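PDB 4I6K: amidohydrolase family protein from Acinetobacter baumannii, which probably hydrolyses 2-pyrone-4,6-dicarboxylic acid or a related lactone, and has been crystallised with citric acid bound. Local coordinates for residues K235-W245 against E276-P285. Sequence-based numbering, arbitrary orientation. Where two conformers were deposited one is given.
Sequences KEKGFLHKLIW and EQCLILNQNP
In the amidohydrolase (beta/alpha)8 barrel, the turn leading into the eighth strand, 243-244, packs against the closing helix 274-289, and Asn284 ties the two together. Its CG lies beside the backbone N and anti to the carbonyl carbon (chi1 -62°), which turns the amide toward loop and strand. Asn284 ND2 donates to Leu243 O at 2.8 Å, on a carbonyl lone pair and close to the Asn284 amide plane, with an N-H...O angle of 158°. Asn284 ND2 also reaches Leu240 O at 2.9 Å in a weak, bent bond, so one amide nitrogen grips a carbonyl in the loop and another in the strand that follows. On the strand itself, Ile244 CG2 sits 3.8 Å from Pro285 CB; just past it, Ile280 CG2 packs against Trp245 CB. A water bridges the backbones, accepting from Trp245 N and donating to Ile280 O. Toward the start of the helix segment, Leu279 CD1 lies over one face of the His241 ring, 3.7 Å from its centroid, a CH-pi contact, and also touches Leu240 CD2. Farther out, Lys235 meets Glu276 from the opposite direction in a salt bridge; Glu276 OE1 is also held by Tyr231 of helix 222-237. Lys235 NZ approaches Glu276 OE2 at 3.1 Å on its syn side, 19° out of the carboxylate plane.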
loop_
_atom_site.group_PDB
_atom_site.type_symbol
_atom_site.label_atom_id
_atom_site.label_comp_id
_atom_site.label_asym_id
_atom_site.label_seq_id
_atom_site.Cartn_x
_atom_site.Cartn_y
_atom_site.Cartn_z
ATOM N N LYS A 235 -6.706 8.417 14.658
ATOM C CA LYS A 235 -6.794 8.052 16.060
ATOM C C LYS A 235 -8.173 8.371 16.622
ATOM O O LYS A 235 -8.841 7.498 17.179
ATOM C CB LYS A 235 -5.752 8.807 16.875
ATOM C CG LYS A 235 -5.094 7.969 17.932
ATOM C CD LYS A 235 -3.694 7.605 17.479
ATOM C CE LYS A 235 -2.769 8.816 17.559
ATOM N NZ LYS A 235 -2.324 9.121 18.958
ATOM N N GLU A 236 -8.593 9.623 16.484
ATOM C CA GLU A 236 -9.850 10.061 17.071
ATOM C C GLU A 236 -11.048 9.358 16.440
ATOM O O GLU A 236 -12.097 9.218 17.072
ATOM C CB GLU A 236 -9.992 11.566 16.934
ATOM C CG GLU A 236 -8.810 12.307 17.514
ATOM C CD GLU A 236 -8.464 13.557 16.724
ATOM O OE1 GLU A 236 -9.211 13.897 15.778
ATOM O OE2 GLU A 236 -7.436 14.193 17.046
ATOM N N LYS A 237 -10.896 8.908 15.198
ATOM C CA LYS A 237 -12.011 8.266 14.518
ATOM C C LYS A 237 -12.187 6.855 15.070
ATOM O O LYS A 237 -13.227 6.234 14.877
ATOM C CB LYS A 237 -11.808 8.251 13.004
ATOM C CG LYS A 237 -12.080 9.606 12.347
ATOM C CD LYS A 237 -11.945 9.573 10.808
ATOM C CE LYS A 237 -13.039 8.737 10.091
ATOM N NZ LYS A 237 -14.455 9.110 10.426
ATOM N N GLY A 238 -11.168 6.367 15.772
ATOM C CA GLY A 238 -11.177 5.004 16.313
ATOM C C GLY A 238 -10.441 3.940 15.499
ATOM O O GLY A 238 -10.678 2.738 15.679
ATOM N N PHE A 239 -9.530 4.368 14.624
ATOM C CA PHE A 239 -8.890 3.468 13.665
ATOM C C PHE A 239 -7.440 3.045 13.999
ATOM O O PHE A 239 -6.706 2.559 13.127
ATOM C CB PHE A 239 -8.948 4.074 12.257
ATOM C CG PHE A 239 -10.333 4.089 11.654
ATOM C CD1 PHE A 239 -10.670 3.209 10.635
ATOM C CD2 PHE A 239 -11.298 4.983 12.105
ATOM C CE1 PHE A 239 -11.951 3.210 10.080
ATOM C CE2 PHE A 239 -12.569 4.990 11.551
ATOM C CZ PHE A 239 -12.896 4.096 10.537
ATOM N N LEU A 240 -7.028 3.218 15.250
ATOM C CA LEU A 240 -5.682 2.813 15.675
ATOM C C LEU A 240 -5.284 1.381 15.298
ATOM O O LEU A 240 -4.116 1.122 15.003
ATOM C CB LEU A 240 -5.522 2.967 17.189
ATOM C CG LEU A 240 -4.063 2.953 17.620
ATOM C CD1 LEU A 240 -3.309 4.075 16.876
ATOM C CD2 LEU A 240 -3.967 3.108 19.128
ATOM N N HIS A 241 -6.235 0.449 15.336
ATOM C CA HIS A 241 -5.920 -0.959 15.080
ATOM C C HIS A 241 -6.067 -1.281 13.606
ATOM O O HIS A 241 -5.878 -2.418 13.171
ATOM C CB HIS A 241 -6.769 -1.887 15.953
ATOM C CG HIS A 241 -6.581 -1.638 17.413
ATOM N ND1 HIS A 241 -5.900 -2.509 18.232
ATOM C CD2 HIS A 241 -6.932 -0.584 18.188
ATOM C CE1 HIS A 241 -5.861 -2.014 19.458
ATOM N NE2 HIS A 241 -6.480 -0.847 19.458
ATOM N N LYS A 242 -6.369 -0.252 12.831
ATOM C CA LYS A 242 -6.506 -0.406 11.401
ATOM C C LYS A 242 -5.309 0.214 10.678
ATOM O O LYS A 242 -5.271 0.283 9.450
ATOM C CB LYS A 242 -7.812 0.244 10.944
ATOM C CG LYS A 242 -9.049 -0.205 11.737
ATOM C CD LYS A 242 -9.170 -1.729 11.844
ATOM C CE LYS A 242 -9.215 -2.408 10.456
ATOM N NZ LYS A 242 -10.474 -2.156 9.667
ATOM N N LEU A 243 -4.328 0.662 11.447
ATOM C CA LEU A 243 -3.211 1.390 10.867
ATOM C C LEU A 243 -1.995 0.500 10.701
ATOM O O LEU A 243 -1.661 -0.278 11.592
ATOM C CB LEU A 243 -2.853 2.592 11.734
ATOM C CG LEU A 243 -3.960 3.642 11.898
ATOM C CD1 LEU A 243 -3.449 4.845 12.710
ATOM C CD2 LEU A 243 -4.499 4.070 10.528
ATOM N N ILE A 244 -1.342 0.611 9.550
ATOM C CA ILE A 244 -0.084 -0.099 9.323
ATOM C C ILE A 244 0.967 0.807 8.669
ATOM O O ILE A 244 0.635 1.842 8.075
ATOM C CB ILE A 244 -0.261 -1.446 8.540
ATOM C CG1 ILE A 244 -0.809 -1.225 7.128
ATOM C CG2 ILE A 244 -1.137 -2.437 9.327
ATOM C CD1 ILE A 244 -2.314 -1.258 7.044
ATOM N N TRP A 245 2.236 0.429 8.808
ATOM C CA TRP A 245 3.333 1.234 8.266
ATOM C C TRP A 245 4.102 0.574 7.128
ATOM O O TRP A 245 4.233 -0.651 7.072
ATOM C CB TRP A 245 4.334 1.605 9.356
ATOM C CG TRP A 245 5.460 2.443 8.834
ATOM C CD1 TRP A 245 5.448 3.789 8.613
ATOM C CD2 TRP A 245 6.756 1.983 8.448
ATOM N NE1 TRP A 245 6.663 4.199 8.124
ATOM C CE2 TRP A 245 7.485 3.107 8.019
ATOM C CE3 TRP A 245 7.379 0.729 8.438
ATOM C CZ2 TRP A 245 8.805 3.013 7.581
ATOM C CZ3 TRP A 245 8.693 0.640 7.998
ATOM C CH2 TRP A 245 9.386 1.772 7.576
ATOM N N GLU A 276 1.704 2.531 20.645
ATOM C CA GLU A 276 1.100 2.675 19.327
ATOM C C GLU A 276 2.013 2.181 18.202
ATOM O O GLU A 276 1.551 1.615 17.201
ATOM C CB GLU A 276 0.709 4.121 19.083
ATOM C CG GLU A 276 -0.395 4.585 19.995
ATOM C CD GLU A 276 -0.705 6.052 19.802
ATOM O OE1 GLU A 276 -0.099 6.666 18.896
ATOM O OE2 GLU A 276 -1.542 6.595 20.558
ATOM N N GLN A 277 3.310 2.398 18.364
ATOM C CA GLN A 277 4.266 1.859 17.412
ATOM C C GLN A 277 4.186 0.327 17.386
ATOM O O GLN A 277 4.263 -0.284 16.323
ATOM C CB GLN A 277 5.684 2.343 17.725
ATOM C CG GLN A 277 5.934 3.837 17.457
ATOM C CD GLN A 277 7.309 4.291 17.937
ATOM O OE1 GLN A 277 8.080 3.492 18.461
ATOM N NE2 GLN A 277 7.619 5.570 17.758
ATOM N N CYS A 278 4.004 -0.287 18.552
ATOM C CA CYS A 278 3.889 -1.738 18.621
ATOM C C CYS A 278 2.663 -2.260 17.855
ATOM O O CYS A 278 2.765 -3.238 17.111
ATOM C CB CYS A 278 3.895 -2.216 20.078
ATOM S SG CYS A 278 5.502 -2.009 20.931
ATOM N N LEU A 279 1.517 -1.604 18.020
ATOM C CA LEU A 279 0.316 -2.024 17.313
ATOM C C LEU A 279 0.552 -1.887 15.826
ATOM O O LEU A 279 0.260 -2.795 15.048
ATOM C CB LEU A 279 -0.880 -1.159 17.702
ATOM C CG LEU A 279 -1.625 -1.411 19.012
ATOM C CD1 LEU A 279 -2.849 -0.521 19.034
ATOM C CD2 LEU A 279 -2.031 -2.873 19.163
ATOM N N ILE A 280 1.037 -0.728 15.417
ATOM C CA ILE A 280 1.257 -0.424 14.013
ATOM C C ILE A 280 2.311 -1.303 13.344
ATOM O O ILE A 280 2.131 -1.735 12.237
ATOM C CB ILE A 280 1.544 1.072 13.802
ATOM C CG1 ILE A 280 0.377 1.894 14.319
ATOM C CG2 ILE A 280 1.775 1.379 12.357
ATOM C CD1 ILE A 280 0.499 3.354 14.176
ATOM N N LEU A 281 3.419 -1.557 14.013
ATOM C CA LEU A 281 4.443 -2.416 13.455
ATOM C C LEU A 281 4.190 -3.904 13.612
ATOM O O LEU A 281 4.759 -4.688 12.890
ATOM C CB LEU A 281 5.804 -2.082 14.036
ATOM C CG LEU A 281 6.389 -0.698 13.837
ATOM C CD1 LEU A 281 7.706 -0.605 14.508
ATOM C CD2 LEU A 281 6.516 -0.352 12.407
ATOM N N ASN A 282 3.373 -4.285 14.582
ATOM C CA ASN A 282 3.268 -5.671 14.975
ATOM C C ASN A 282 1.891 -6.322 14.939
ATOM O O ASN A 282 1.623 -7.157 14.097
ATOM C CB ASN A 282 3.873 -5.799 16.349
ATOM C CG ASN A 282 3.813 -7.178 16.886
ATOM O OD1 ASN A 282 4.262 -7.416 17.986
ATOM N ND2 ASN A 282 3.262 -8.096 16.130
ATOM N N GLN A 283 1.012 -5.975 15.862
ATOM C CA GLN A 283 -0.287 -6.600 15.854
ATOM C C GLN A 283 -1.117 -6.262 14.621
ATOM O O GLN A 283 -1.701 -7.148 14.029
ATOM C CB GLN A 283 -1.069 -6.260 17.117
ATOM C CG GLN A 283 -0.733 -7.101 18.319
ATOM C CD GLN A 283 0.395 -6.551 19.147
ATOM O OE1 GLN A 283 0.824 -7.173 20.100
ATOM N NE2 GLN A 283 0.879 -5.389 18.788
ATOM N N ASN A 284 -1.158 -5.001 14.226
ATOM C CA ASN A 284 -2.070 -4.600 13.177
ATOM C C ASN A 284 -1.762 -5.266 11.856
ATOM O O ASN A 284 -2.628 -5.770 11.213
ATOM C CB ASN A 284 -2.092 -3.082 12.982
ATOM C CG ASN A 284 -2.557 -2.345 14.196
ATOM O OD1 ASN A 284 -3.045 -2.921 15.146
ATOM N ND2 ASN A 284 -2.428 -1.045 14.168
ATOM N N PRO A 285 -0.503 -5.306 11.476
ATOM C CA PRO A 285 -0.146 -5.902 10.196
ATOM C C PRO A 285 -0.108 -7.423 10.298
ATOM O O PRO A 285 -0.406 -8.124 9.330
ATOM C CB PRO A 285 1.243 -5.318 9.910
ATOM C CG PRO A 285 1.804 -4.990 11.276
ATOM C CD PRO A 285 0.631 -4.628 12.128
HETATM O O HOH W 1 2.983 -2.242 9.772
#